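Local atomic coordinates of CRISPR-associated protein,CRISPR-associated endonuclease Cas9 (Corynebacterium diphtheriae, PDB entry 6JOO), a protein that is an RNA-guided DNA endonuclease of the type II-C CRISPR-Cas system, cutting target DNA of invading mobile genetic elements in a magnesium-dependent reaction. Residues A157-S169 and P174-C186. Sequence-based numbering, arbitrary orientation.
Sequences AFKAIREEIKRAS and PETATVGQMVTLC
Selenomethionine Met182 lies as a knob in a hole formed by Phe158, Ile161, Arg162 and Ile165, and its atoms meet these walls in turn. Met182 CB touches Ile165 CD1 at 3.5 Å. From there CG stands anti to the carbonyl carbon (chi1 -54°), carrying the chain to Met182 SE, which is 3.9 Å from Arg162 CG. Met182 SE also lies 4.8 Å from the Phe158 ring centroid, 32° off the ring normal, an oblique Met-aromatic contact. A bend at chi3 brings Met182 CE to Ile161 CG2, 3.7 Å away, where the two side chains lie nearly perpendicular. The Phe158 ring has other, in-plane neighbours at its rim: Phe158 CE2 meets Val179 CG2 (3.4 Å) and Phe158 CZ approaches Ala177 O. Arg162 crosses Pro174 nearly at right angles, Arg162 CD being 3.7 Å from Pro174 CB. Toward the C-terminal ends, Leu185 CD1 rests against both Ile165 CG2 and Ser169 CB. Thr178 and Gln181 form a capping box, with Thr178 N donating to Gln181 OE1 and a weak return bond. Helices 102-110 and 206-219 also pack against Val179. The axes of 157-169 and 179-184 approach to 10.4 Å at 22°; by CA register, Pro174 nearest Arg162 and Val179 nearest Phe158, residues 174-178 run back along helix 157-169. This is near-parallel helix packing with Met182 as a knob in a hole of the facing helix, in the N-terminal Cas9 part of the engineered fusion, consistent with its helical recognition lobe.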
# COMPACT_ATOMS: atom_id res chain seq x y z
N ALA A 157 29.12 -11.26 -13.23
CA ALA A 157 28.20 -12.13 -13.95
C ALA A 157 28.68 -12.40 -15.37
O ALA A 157 28.53 -13.51 -15.88
CB ALA A 157 26.80 -11.52 -13.97
N PHE A 158 29.27 -11.39 -16.02
CA PHE A 158 29.81 -11.60 -17.36
C PHE A 158 30.93 -12.64 -17.33
O PHE A 158 30.97 -13.54 -18.18
CB PHE A 158 30.32 -10.28 -17.94
CG PHE A 158 30.76 -10.38 -19.38
CD1 PHE A 158 32.04 -10.79 -19.71
CD2 PHE A 158 29.88 -10.05 -20.41
CE1 PHE A 158 32.44 -10.88 -21.03
CE2 PHE A 158 30.28 -10.13 -21.73
CZ PHE A 158 31.56 -10.55 -22.04
N LYS A 159 31.84 -12.53 -16.36
CA LYS A 159 32.90 -13.53 -16.24
C LYS A 159 32.33 -14.90 -15.88
O LYS A 159 32.84 -15.93 -16.34
CB LYS A 159 33.92 -13.08 -15.18
N ALA A 160 31.27 -14.93 -15.07
CA ALA A 160 30.67 -16.20 -14.68
C ALA A 160 30.02 -16.89 -15.87
O ALA A 160 30.19 -18.10 -16.07
CB ALA A 160 29.65 -15.98 -13.56
N ILE A 161 29.27 -16.14 -16.68
CA ILE A 161 28.65 -16.72 -17.87
C ILE A 161 29.71 -17.11 -18.89
O ILE A 161 29.59 -18.14 -19.57
CB ILE A 161 27.61 -15.75 -18.47
CG1 ILE A 161 26.46 -15.51 -17.49
CG2 ILE A 161 27.06 -16.28 -19.78
CD1 ILE A 161 25.29 -14.72 -18.09
N ARG A 162 30.78 -16.31 -19.00
CA ARG A 162 31.84 -16.61 -19.96
C ARG A 162 32.49 -17.96 -19.65
O ARG A 162 32.75 -18.75 -20.56
CB ARG A 162 32.88 -15.49 -19.94
CG ARG A 162 33.94 -15.59 -21.03
CD ARG A 162 35.33 -15.73 -20.44
NE ARG A 162 35.68 -14.62 -19.57
CZ ARG A 162 36.12 -13.44 -20.00
NH1 ARG A 162 36.28 -13.22 -21.30
NH2 ARG A 162 36.41 -12.48 -19.13
N GLU A 163 32.76 -18.23 -18.38
CA GLU A 163 33.30 -19.54 -18.01
C GLU A 163 32.27 -20.64 -18.18
O GLU A 163 32.63 -21.80 -18.42
CB GLU A 163 33.81 -19.51 -16.57
N GLU A 164 30.98 -20.30 -18.08
CA GLU A 164 29.94 -21.32 -18.21
C GLU A 164 29.90 -21.89 -19.62
O GLU A 164 29.83 -23.11 -19.81
CB GLU A 164 28.58 -20.74 -17.82
CG GLU A 164 28.07 -21.27 -16.50
CD GLU A 164 28.29 -22.76 -16.35
OE1 GLU A 164 27.77 -23.53 -17.19
OE2 GLU A 164 29.00 -23.16 -15.40
N ILE A 165 29.95 -21.01 -20.63
CA ILE A 165 29.97 -21.47 -22.01
C ILE A 165 31.24 -22.27 -22.29
O ILE A 165 31.23 -23.24 -23.06
CB ILE A 165 29.83 -20.27 -22.97
CG1 ILE A 165 28.52 -19.53 -22.68
CG2 ILE A 165 29.87 -20.73 -24.42
CD1 ILE A 165 28.09 -18.57 -23.78
N LYS A 166 32.35 -21.89 -21.64
CA LYS A 166 33.60 -22.63 -21.82
C LYS A 166 33.47 -24.08 -21.36
O LYS A 166 34.11 -24.97 -21.93
CB LYS A 166 34.73 -21.94 -21.06
N ARG A 167 32.64 -24.33 -20.34
CA ARG A 167 32.46 -25.68 -19.84
C ARG A 167 31.50 -26.48 -20.72
O ARG A 167 31.77 -27.64 -21.06
CB ARG A 167 31.95 -25.64 -18.40
N ALA A 168 30.38 -25.87 -21.11
CA ALA A 168 29.39 -26.59 -21.91
C ALA A 168 29.87 -26.79 -23.34
O ALA A 168 29.77 -27.89 -23.89
CB ALA A 168 28.05 -25.86 -21.88
N SER A 169 30.39 -25.73 -23.97
CA SER A 169 30.83 -25.84 -25.35
C SER A 169 32.16 -26.57 -25.47
O SER A 169 32.37 -27.34 -26.42
CB SER A 169 30.95 -24.45 -25.98
OG SER A 169 31.94 -23.68 -25.32
N PRO A 174 38.01 -16.82 -24.03
CA PRO A 174 37.96 -15.91 -22.86
C PRO A 174 38.73 -14.62 -23.06
O PRO A 174 39.56 -14.23 -22.23
CB PRO A 174 38.59 -16.78 -21.75
CG PRO A 174 38.72 -18.16 -22.31
CD PRO A 174 38.87 -17.98 -23.77
N GLU A 175 38.44 -13.92 -24.16
CA GLU A 175 39.15 -12.68 -24.47
C GLU A 175 38.39 -11.92 -25.54
O GLU A 175 38.11 -12.47 -26.61
CB GLU A 175 40.58 -12.98 -24.93
CG GLU A 175 41.41 -11.74 -25.22
CD GLU A 175 42.80 -12.07 -25.74
OE1 GLU A 175 43.06 -13.24 -26.06
OE2 GLU A 175 43.63 -11.14 -25.82
N THR A 176 38.06 -10.65 -25.25
CA THR A 176 37.45 -9.73 -26.21
C THR A 176 36.21 -10.34 -26.87
O THR A 176 36.00 -10.25 -28.08
CB THR A 176 38.46 -9.30 -27.28
OG1 THR A 176 38.81 -10.42 -28.10
CG2 THR A 176 39.71 -8.75 -26.61
N ALA A 177 35.36 -10.97 -26.05
CA ALA A 177 34.14 -11.60 -26.52
C ALA A 177 32.94 -10.81 -26.04
O ALA A 177 32.81 -10.52 -24.85
CB ALA A 177 34.05 -13.05 -26.03
N THR A 178 32.06 -10.45 -26.98
CA THR A 178 30.83 -9.77 -26.62
C THR A 178 29.77 -10.78 -26.20
O THR A 178 29.90 -11.99 -26.44
CB THR A 178 30.32 -8.92 -27.79
OG1 THR A 178 29.64 -9.75 -28.73
CG2 THR A 178 31.48 -8.22 -28.48
N VAL A 179 28.70 -10.28 -25.57
CA VAL A 179 27.63 -11.15 -25.09
C VAL A 179 27.01 -11.92 -26.25
O VAL A 179 26.64 -13.09 -26.11
CB VAL A 179 26.58 -10.33 -24.32
CG1 VAL A 179 25.50 -11.24 -23.76
CG2 VAL A 179 27.23 -9.52 -23.22
N GLY A 180 26.90 -11.27 -27.41
CA GLY A 180 26.23 -11.91 -28.53
C GLY A 180 27.00 -13.07 -29.12
O GLY A 180 26.43 -14.12 -29.43
N GLN A 181 28.32 -12.92 -29.26
CA GLN A 181 29.11 -13.94 -29.93
C GLN A 181 29.43 -15.14 -29.04
O GLN A 181 29.82 -16.19 -29.56
CB GLN A 181 30.41 -13.33 -30.48
CG GLN A 181 31.19 -12.50 -29.48
CD GLN A 181 32.17 -11.55 -30.16
OE1 GLN A 181 33.08 -11.02 -29.52
NE2 GLN A 181 31.97 -11.32 -31.45
N MSE A 182 29.25 -15.02 -27.73
CA MSE A 182 29.38 -16.18 -26.85
C MSE A 182 28.17 -17.09 -27.02
O MSE A 182 28.30 -18.31 -27.18
CB MSE A 182 29.50 -15.75 -25.39
CG MSE A 182 30.60 -14.76 -25.10
SE MSE A 182 30.81 -14.52 -23.17
CE MSE A 182 28.97 -14.83 -22.62
N VAL A 183 26.99 -16.47 -26.97
CA VAL A 183 25.73 -17.20 -27.02
C VAL A 183 25.55 -17.89 -28.37
O VAL A 183 24.96 -18.97 -28.45
CB VAL A 183 24.57 -16.23 -26.71
CG1 VAL A 183 23.25 -16.78 -27.21
CG2 VAL A 183 24.51 -15.94 -25.22
N THR A 184 26.08 -17.29 -29.44
CA THR A 184 25.75 -17.76 -30.79
C THR A 184 26.25 -19.19 -31.03
O THR A 184 25.58 -19.97 -31.71
CB THR A 184 26.34 -16.81 -31.83
OG1 THR A 184 25.95 -15.47 -31.50
CG2 THR A 184 25.82 -17.15 -33.21
N LEU A 185 27.41 -19.54 -30.47
CA LEU A 185 27.99 -20.85 -30.74
C LEU A 185 27.29 -21.99 -30.00
O LEU A 185 27.58 -23.16 -30.28
CB LEU A 185 29.48 -20.85 -30.39
CG LEU A 185 29.92 -20.42 -28.99
CD1 LEU A 185 29.93 -21.59 -28.02
CD2 LEU A 185 31.29 -19.75 -29.04
N CYS A 186 26.37 -21.69 -29.07
CA CYS A 186 25.68 -22.75 -28.35
C CYS A 186 24.68 -23.46 -29.25
O CYS A 186 24.60 -24.70 -29.23
CB CYS A 186 24.97 -22.17 -27.12
SG CYS A 186 26.08 -21.53 -25.85